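Local coordinates for tail spike protein (Acinetobacter phage vB_AbaP_AS12, PDB 6EU4) that probably recognises and degrades the capsular polysaccharide of its Acinetobacter baumannii host as a trimeric phage tailspike, at residues T477-N489 with L499-F513. Sequence-based numbering, arbitrary orientation.
Sequences TSAKSLGNESITN and LVQSSTANATVANGF
A short parallel beta pairing, Lys480 beside Leu499 and Ser481 beside Val500, opens this contact on the outermost strand that this chain gives to a mixed sheet in the C-terminal part of the spike, beyond its long parallel beta-helix. Val500 N donates to Lys480 O and Leu482 N to Val500 O, each at 2.9 Å. Past the strands, side-chain amides do much of the joining. Gln501, its chain bent at chi2 (51°), sends NE2 2.8 Å to Gly483 O, which lies nearly in its amide plane, while its OE1 accepts from Ser503 N. Asn511, whose amide nitrogen carries two hydrogens, spends them on Asn484 OD1 (2.9 Å) and Asn506 O; the backbone still bonds from Ile487 N to Asn511 O. The amides of Asn484 and Asn506 stack, planes 7° apart. Apart from these polar bonds, branched Ile487 lays CD1 over one face of the Phe513 ring, 3.9 Å from its centroid; Leu482 and Leu499 extend this apolar patch. A side chain on Gly512 would hit Thr488 OG1, itself hydrogen-bonded to Arg552, and jam against the preceding carbonyl. Strand 520-526 flanks strand 496-501 on the side away from 474-481; at Thr477 the sheet continues into a second subunit.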
ATOM      1  N   THR A 477      10.050  19.094 -25.373  1.00 15.98           N
ATOM      2  CA  THR A 477       8.768  19.620 -24.912  1.00 17.39           C
ATOM      3  C   THR A 477       8.015  20.264 -26.070  1.00 17.37           C
ATOM      4  O   THR A 477       8.553  20.471 -27.161  1.00 17.42           O
ATOM      5  CB  THR A 477       8.932  20.673 -23.810  1.00 18.85           C
ATOM      6  OG1 THR A 477       9.538  21.845 -24.362  1.00 18.03           O
ATOM      7  CG2 THR A 477       9.773  20.165 -22.663  1.00 22.07           C
ATOM      8  N   SER A 478       6.753  20.606 -25.810  1.00 15.24           N
ATOM      9  CA  SER A 478       5.929  21.315 -26.774  1.00 15.50           C
ATOM     10  C   SER A 478       5.779  22.786 -26.373  1.00 15.91           C
ATOM     11  O   SER A 478       5.987  23.164 -25.221  1.00 16.11           O
ATOM     12  CB  SER A 478       4.558  20.651 -26.888  1.00 16.77           C
ATOM     13  OG  SER A 478       4.685  19.359 -27.444  1.00 18.68           O
ATOM     14  N   ALA A 479       5.414  23.616 -27.349  1.00 15.43           N
ATOM     15  CA  ALA A 479       5.077  25.007 -27.073  1.00 14.58           C
ATOM     16  C   ALA A 479       3.691  25.096 -26.434  1.00 15.97           C
ATOM     17  O   ALA A 479       2.840  24.223 -26.618  1.00 17.59           O
ATOM     18  CB  ALA A 479       5.107  25.828 -28.358  1.00 16.58           C
ATOM     19  N   LYS A 480       3.469  26.169 -25.686  1.00 15.44           N
ATOM     20  CA  LYS A 480       2.119  26.517 -25.242  1.00 16.28           C
ATOM     21  C   LYS A 480       1.410  27.286 -26.348  1.00 17.67           C
ATOM     22  O   LYS A 480       1.890  28.332 -26.787  1.00 18.52           O
ATOM     23  CB  LYS A 480       2.153  27.340 -23.961  1.00 18.47           C
ATOM     24  CG  LYS A 480       0.717  27.558 -23.355  1.00 20.90           C
ATOM     25  CD  LYS A 480       0.786  28.258 -22.007  1.00 22.94           C
ATOM     26  CE  LYS A 480      -0.498  28.103 -21.185  1.00 26.11           C
ATOM     27  NZ  LYS A 480      -1.704  28.681 -21.830  1.00 25.47           N
ATOM     28  N   SER A 481       0.266  26.771 -26.794  1.00 21.03           N
ATOM     29  CA  SER A 481      -0.456  27.372 -27.913  1.00 23.98           C
ATOM     30  C   SER A 481      -1.307  28.517 -27.388  1.00 24.85           C
ATOM     31  O   SER A 481      -2.150  28.316 -26.509  1.00 27.74           O
ATOM     32  CB  SER A 481      -1.327  26.335 -28.632  1.00 27.60           C
ATOM     33  OG  SER A 481      -1.828  26.867 -29.848  1.00 33.43           O
ATOM     34  N   LEU A 482      -1.083  29.718 -27.923  1.00 21.73           N
ATOM     35  CA  LEU A 482      -1.766  30.908 -27.439  1.00 22.78           C
ATOM     36  C   LEU A 482      -3.110  31.103 -28.122  1.00 22.82           C
ATOM     37  O   LEU A 482      -3.269  30.831 -29.316  1.00 23.45           O
ATOM     38  CB  LEU A 482      -0.906  32.150 -27.675  1.00 24.44           C
ATOM     39  CG  LEU A 482       0.451  32.144 -26.975  1.00 25.08           C
ATOM     40  CD1 LEU A 482       1.324  33.262 -27.527  1.00 25.86           C
ATOM     41  CD2 LEU A 482       0.268  32.280 -25.474  1.00 28.78           C
ATOM     42  N   GLY A 483      -4.071  31.612 -27.369  1.00 26.76           N
ATOM     43  CA  GLY A 483      -5.306  32.111 -27.934  1.00 27.09           C
ATOM     44  C   GLY A 483      -5.155  33.552 -28.372  1.00 27.62           C
ATOM     45  O   GLY A 483      -4.081  33.993 -28.796  1.00 27.26           O
ATOM     46  N   ASN A 484      -6.246  34.306 -28.257  1.00 26.01           N
ATOM     47  CA  ASN A 484      -6.219  35.741 -28.529  1.00 26.46           C
ATOM     48  C   ASN A 484      -5.713  36.426 -27.265  1.00 27.21           C
ATOM     49  O   ASN A 484      -6.471  36.987 -26.469  1.00 28.90           O
ATOM     50  CB  ASN A 484      -7.599  36.253 -28.931  1.00 29.41           C
ATOM     51  CG  ASN A 484      -7.578  37.720 -29.328  1.00 32.55           C
ATOM     52  OD1 ASN A 484      -6.519  38.288 -29.614  1.00 32.36           O
ATOM     53  ND2 ASN A 484      -8.746  38.340 -29.355  1.00 35.37           N
ATOM     54  N   GLU A 485      -4.402  36.365 -27.065  1.00 28.13           N
ATOM     55  CA  GLU A 485      -3.838  36.863 -25.823  1.00 28.69           C
ATOM     56  C   GLU A 485      -2.541  37.595 -26.110  1.00 25.60           C
ATOM     57  O   GLU A 485      -1.899  37.405 -27.151  1.00 24.34           O
ATOM     58  CB  GLU A 485      -3.625  35.740 -24.792  1.00 32.26           C
ATOM     59  CG  GLU A 485      -3.001  34.477 -25.308  1.00 33.77           C
ATOM     60  CD  GLU A 485      -3.105  33.307 -24.307  1.00 32.37           C
ATOM     61  OE1 GLU A 485      -2.683  33.454 -23.137  1.00 29.67           O
ATOM     62  OE2 GLU A 485      -3.602  32.233 -24.704  1.00 30.68           O
ATOM     63  N   SER A 486      -2.172  38.452 -25.169  1.00 22.52           N
ATOM     64  CA  SER A 486      -1.000  39.291 -25.323  1.00 22.52           C
ATOM     65  C   SER A 486       0.227  38.616 -24.725  1.00 21.11           C
ATOM     66  O   SER A 486       0.212  38.193 -23.567  1.00 21.97           O
ATOM     67  CB  SER A 486      -1.208  40.648 -24.654  1.00 25.95           C
ATOM     68  OG  SER A 486       0.023  41.338 -24.574  1.00 24.94           O
ATOM     69  N   ILE A 487       1.304  38.550 -25.510  1.00 20.67           N
ATOM     70  CA  ILE A 487       2.564  38.034 -24.984  1.00 18.59           C
ATOM     71  C   ILE A 487       3.290  39.066 -24.139  1.00 18.30           C
ATOM     72  O   ILE A 487       4.312  38.746 -23.528  1.00 20.62           O
ATOM     73  CB  ILE A 487       3.471  37.541 -26.129  1.00 19.33           C
ATOM     74  CG1 ILE A 487       3.772  38.665 -27.119  1.00 20.14           C
ATOM     75  CG2 ILE A 487       2.838  36.363 -26.828  1.00 20.88           C
ATOM     76  CD1 ILE A 487       4.965  38.326 -28.054  1.00 21.22           C
ATOM     77  N   THR A 488       2.774  40.290 -24.060  1.00 20.57           N
ATOM     78  CA  THR A 488       3.294  41.279 -23.132  1.00 20.71           C
ATOM     79  C   THR A 488       2.832  41.028 -21.706  1.00 21.56           C
ATOM     80  O   THR A 488       3.526  41.429 -20.763  1.00 22.19           O
ATOM     81  CB  THR A 488       2.872  42.661 -23.616  1.00 25.19           C
ATOM     82  OG1 THR A 488       3.446  42.872 -24.910  1.00 23.82           O
ATOM     83  CG2 THR A 488       3.326  43.769 -22.663  1.00 26.18           C
ATOM     84  N   ASN A 489       1.711  40.338 -21.523  1.00 21.05           N
ATOM     85  CA  ASN A 489       1.100  40.159 -20.209  1.00 22.59           C
ATOM     86  C   ASN A 489       1.165  38.709 -19.736  1.00 22.31           C
ATOM     87  O   ASN A 489       0.225  38.205 -19.112  1.00 21.95           O
ATOM     88  CB  ASN A 489      -0.346  40.655 -20.225  1.00 26.05           C
ATOM     89  CG  ASN A 489      -0.461  42.097 -20.677  1.00 31.53           C
ATOM     90  OD1 ASN A 489       0.448  42.898 -20.465  1.00 30.98           O
ATOM     91  ND2 ASN A 489      -1.594  42.440 -21.303  1.00 35.74           N
ATOM     92  N   LEU A 499       6.238  29.561 -26.470  1.00 17.21           N
ATOM     93  CA  LEU A 499       4.898  29.897 -26.914  1.00 16.96           C
ATOM     94  C   LEU A 499       4.810  29.751 -28.426  1.00 16.74           C
ATOM     95  O   LEU A 499       5.785  29.990 -29.154  1.00 17.04           O
ATOM     96  CB  LEU A 499       4.539  31.342 -26.531  1.00 18.19           C
ATOM     97  CG  LEU A 499       5.045  31.823 -25.159  1.00 19.46           C
ATOM     98  CD1 LEU A 499       4.819  33.303 -25.011  1.00 21.88           C
ATOM     99  CD2 LEU A 499       4.358  31.042 -24.054  1.00 22.56           C
ATOM    100  N   VAL A 500       3.631  29.394 -28.910  1.00 17.10           N
ATOM    101  CA  VAL A 500       3.351  29.420 -30.340  1.00 16.63           C
ATOM    102  C   VAL A 500       2.067  30.200 -30.563  1.00 19.36           C
ATOM    103  O   VAL A 500       1.091  30.034 -29.827  1.00 20.43           O
ATOM    104  CB  VAL A 500       3.262  28.006 -30.965  1.00 17.99           C
ATOM    105  CG1 VAL A 500       2.173  27.152 -30.302  1.00 20.60           C
ATOM    106  CG2 VAL A 500       3.026  28.117 -32.464  1.00 20.59           C
ATOM    107  N   GLN A 501       2.080  31.073 -31.561  1.00 18.94           N
ATOM    108  CA  GLN A 501       0.864  31.735 -32.034  1.00 21.43           C
ATOM    109  C   GLN A 501       0.689  31.335 -33.490  1.00 21.80           C
ATOM    110  O   GLN A 501       1.379  31.853 -34.373  1.00 22.28           O
ATOM    111  CB  GLN A 501       0.932  33.251 -31.880  1.00 20.30           C
ATOM    112  CG  GLN A 501      -0.320  33.956 -32.407  1.00 19.54           C
ATOM    113  CD  GLN A 501      -1.589  33.370 -31.844  1.00 22.56           C
ATOM    114  OE1 GLN A 501      -2.191  32.484 -32.452  1.00 23.82           O
ATOM    115  NE2 GLN A 501      -2.007  33.850 -30.677  1.00 23.70           N
ATOM    116  N   SER A 502      -0.237  30.412 -33.746  1.00 22.80           N
ATOM    117  CA  SER A 502      -0.435  29.915 -35.096  1.00 25.07           C
ATOM    118  C   SER A 502      -1.511  30.673 -35.854  1.00 26.53           C
ATOM    119  O   SER A 502      -1.686  30.428 -37.048  1.00 30.29           O
ATOM    120  CB  SER A 502      -0.789  28.422 -35.070  1.00 28.73           C
ATOM    121  OG  SER A 502      -2.051  28.199 -34.454  1.00 27.38           O
ATOM    122  N   SER A 503      -2.228  31.582 -35.205  1.00 27.85           N
ATOM    123  CA  SER A 503      -3.272  32.370 -35.854  1.00 30.06           C
ATOM    124  C   SER A 503      -2.731  33.745 -36.236  1.00 29.38           C
ATOM    125  O   SER A 503      -2.365  34.539 -35.361  1.00 29.34           O
ATOM    126  CB  SER A 503      -4.477  32.511 -34.928  1.00 33.85           C
ATOM    127  OG  SER A 503      -5.311  33.569 -35.359  1.00 38.01           O
ATOM    128  N   THR A 504      -2.697  34.036 -37.537  1.00 29.33           N
ATOM    129  CA  THR A 504      -2.183  35.331 -37.971  1.00 31.43           C
ATOM    130  C   THR A 504      -3.077  36.474 -37.496  1.00 34.00           C
ATOM    131  O   THR A 504      -2.587  37.592 -37.270  1.00 32.81           O
ATOM    132  CB  THR A 504      -2.027  35.370 -39.497  1.00 31.27           C
ATOM    133  OG1 THR A 504      -3.286  35.123 -40.130  1.00 30.49           O
ATOM    134  CG2 THR A 504      -1.025  34.321 -39.970  1.00 31.65           C
ATOM    135  N   ALA A 505      -4.377  36.202 -37.310  1.00 32.76           N
ATOM    136  CA  ALA A 505      -5.308  37.227 -36.844  1.00 34.29           C
ATOM    137  C   ALA A 505      -5.026  37.646 -35.408  1.00 33.37           C
ATOM    138  O   ALA A 505      -5.317  38.790 -35.033  1.00 32.74           O
ATOM    139  CB  ALA A 505      -6.750  36.724 -36.966  1.00 36.57           C
ATOM    140  N   ASN A 506      -4.461  36.749 -34.589  1.00 29.53           N
ATOM    141  CA  ASN A 506      -4.152  37.068 -33.202  1.00 29.11           C
ATOM    142  C   ASN A 506      -2.708  37.512 -32.999  1.00 28.61           C
ATOM    143  O   ASN A 506      -2.365  37.962 -31.900  1.00 29.13           O
ATOM    144  CB  ASN A 506      -4.454  35.861 -32.301  1.00 28.67           C
ATOM    145  CG  ASN A 506      -5.950  35.564 -32.212  1.00 29.50           C
ATOM    146  OD1 ASN A 506      -6.769  36.435 -32.460  1.00 30.01           O
ATOM    147  ND2 ASN A 506      -6.305  34.332 -31.846  1.00 30.88           N
ATOM    148  N   ALA A 507      -1.862  37.409 -34.026  1.00 27.95           N
ATOM    149  CA  ALA A 507      -0.480  37.891 -33.944  1.00 27.08           C
ATOM    150  C   ALA A 507      -0.485  39.368 -34.321  1.00 27.46           C
ATOM    151  O   ALA A 507      -0.233  39.762 -35.461  1.00 30.26           O
ATOM    152  CB  ALA A 507       0.435  37.077 -34.848  1.00 24.35           C
ATOM    153  N   THR A 508      -0.798  40.203 -33.335  1.00 26.97           N
ATOM    154  CA  THR A 508      -1.006  41.624 -33.567  1.00 28.19           C
ATOM    155  C   THR A 508      -0.067  42.445 -32.695  1.00 27.19           C
ATOM    156  O   THR A 508       0.428  41.977 -31.668  1.00 26.16           O
ATOM    157  CB  THR A 508      -2.442  42.032 -33.254  1.00 29.04           C
ATOM    158  OG1 THR A 508      -2.689  41.790 -31.865  1.00 27.50           O
ATOM    159  CG2 THR A 508      -3.429  41.234 -34.111  1.00 33.04           C
ATOM    160  N   VAL A 509       0.150  43.699 -33.104  1.00 31.22           N
ATOM    161  CA  VAL A 509       0.855  44.643 -32.237  1.00 31.11           C
ATOM    162  C   VAL A 509       0.112  44.803 -30.917  1.00 29.68           C
ATOM    163  O   VAL A 509       0.723  44.904 -29.850  1.00 28.34           O
ATOM    164  CB  VAL A 509       1.036  45.995 -32.955  1.00 36.43           C
ATOM    165  CG1 VAL A 509       1.638  47.052 -32.008  1.00 37.60           C
ATOM    166  CG2 VAL A 509       1.906  45.812 -34.191  1.00 37.08           C
ATOM    167  N   ALA A 510      -1.218  44.833 -30.965  1.00 31.06           N
ATOM    168  CA  ALA A 510      -1.978  44.977 -29.728  1.00 31.91           C
ATOM    169  C   ALA A 510      -1.714  43.822 -28.778  1.00 29.70           C
ATOM    170  O   ALA A 510      -1.779  43.995 -27.557  1.00 31.20           O
ATOM    171  CB  ALA A 510      -3.471  45.083 -30.029  1.00 34.87           C
ATOM    172  N   ASN A 511      -1.432  42.639 -29.309  1.00 24.49           N
ATOM    173  CA  ASN A 511      -1.083  41.498 -28.489  1.00 22.75           C
ATOM    174  C   ASN A 511       0.421  41.376 -28.244  1.00 24.14           C
ATOM    175  O   ASN A 511       0.883  40.320 -27.792  1.00 24.01           O
ATOM    176  CB  ASN A 511      -1.626  40.221 -29.125  1.00 23.42           C
ATOM    177  CG  ASN A 511      -3.087  39.990 -28.786  1.00 27.79           C
ATOM    178  OD1 ASN A 511      -3.549  40.392 -27.720  1.00 27.87           O
ATOM    179  ND2 ASN A 511      -3.820  39.346 -29.689  1.00 27.24           N
ATOM    180  N   GLY A 512       1.184  42.423 -28.527  1.00 25.24           N
ATOM    181  CA  GLY A 512       2.585  42.474 -28.140  1.00 25.17           C
ATOM    182  C   GLY A 512       3.565  41.955 -29.170  1.00 24.03           C
ATOM    183  O   GLY A 512       4.760  41.845 -28.863  1.00 21.90           O
ATOM    184  N   PHE A 513       3.116  41.640 -30.354  1.00 23.67           N
ATOM    185  CA  PHE A 513       4.018  41.097 -31.352  1.00 20.98           C
ATOM    186  C   PHE A 513       4.660  42.218 -32.158  1.00 21.77           C
ATOM    187  O   PHE A 513       4.044  43.271 -32.372  1.00 23.65           O
ATOM    188  CB  PHE A 513       3.266  40.152 -32.283  1.00 23.46           C
ATOM    189  CG  PHE A 513       2.825  38.879 -31.608  1.00 22.32           C
ATOM    190  CD1 PHE A 513       1.595  38.802 -30.981  1.00 22.45           C
ATOM    191  CD2 PHE A 513       3.652  37.770 -31.588  1.00 21.84           C
ATOM    192  CE1 PHE A 513       1.192  37.641 -30.347  1.00 22.16           C
ATOM    193  CE2 PHE A 513       3.256  36.598 -30.959  1.00 21.34           C
ATOM    194  CZ  PHE A 513       2.025  36.532 -30.339  1.00 20.68           C
TER
HETATM  195  O   HOH W   1      -1.816  29.366 -31.371  1.00 22.87           O
HETATM  196  O   HOH W   2      -1.199  26.046 -32.283  1.00 42.80           O
HETATM  197  O   HOH W   3      -4.538  31.767 -31.584  1.00 26.90           O
HETATM  198  O   HOH W   4      -1.768  36.387 -29.615  1.00 24.98           O
HETATM  199  O   HOH W   5      -0.449  43.878 -24.870  1.00 34.33           O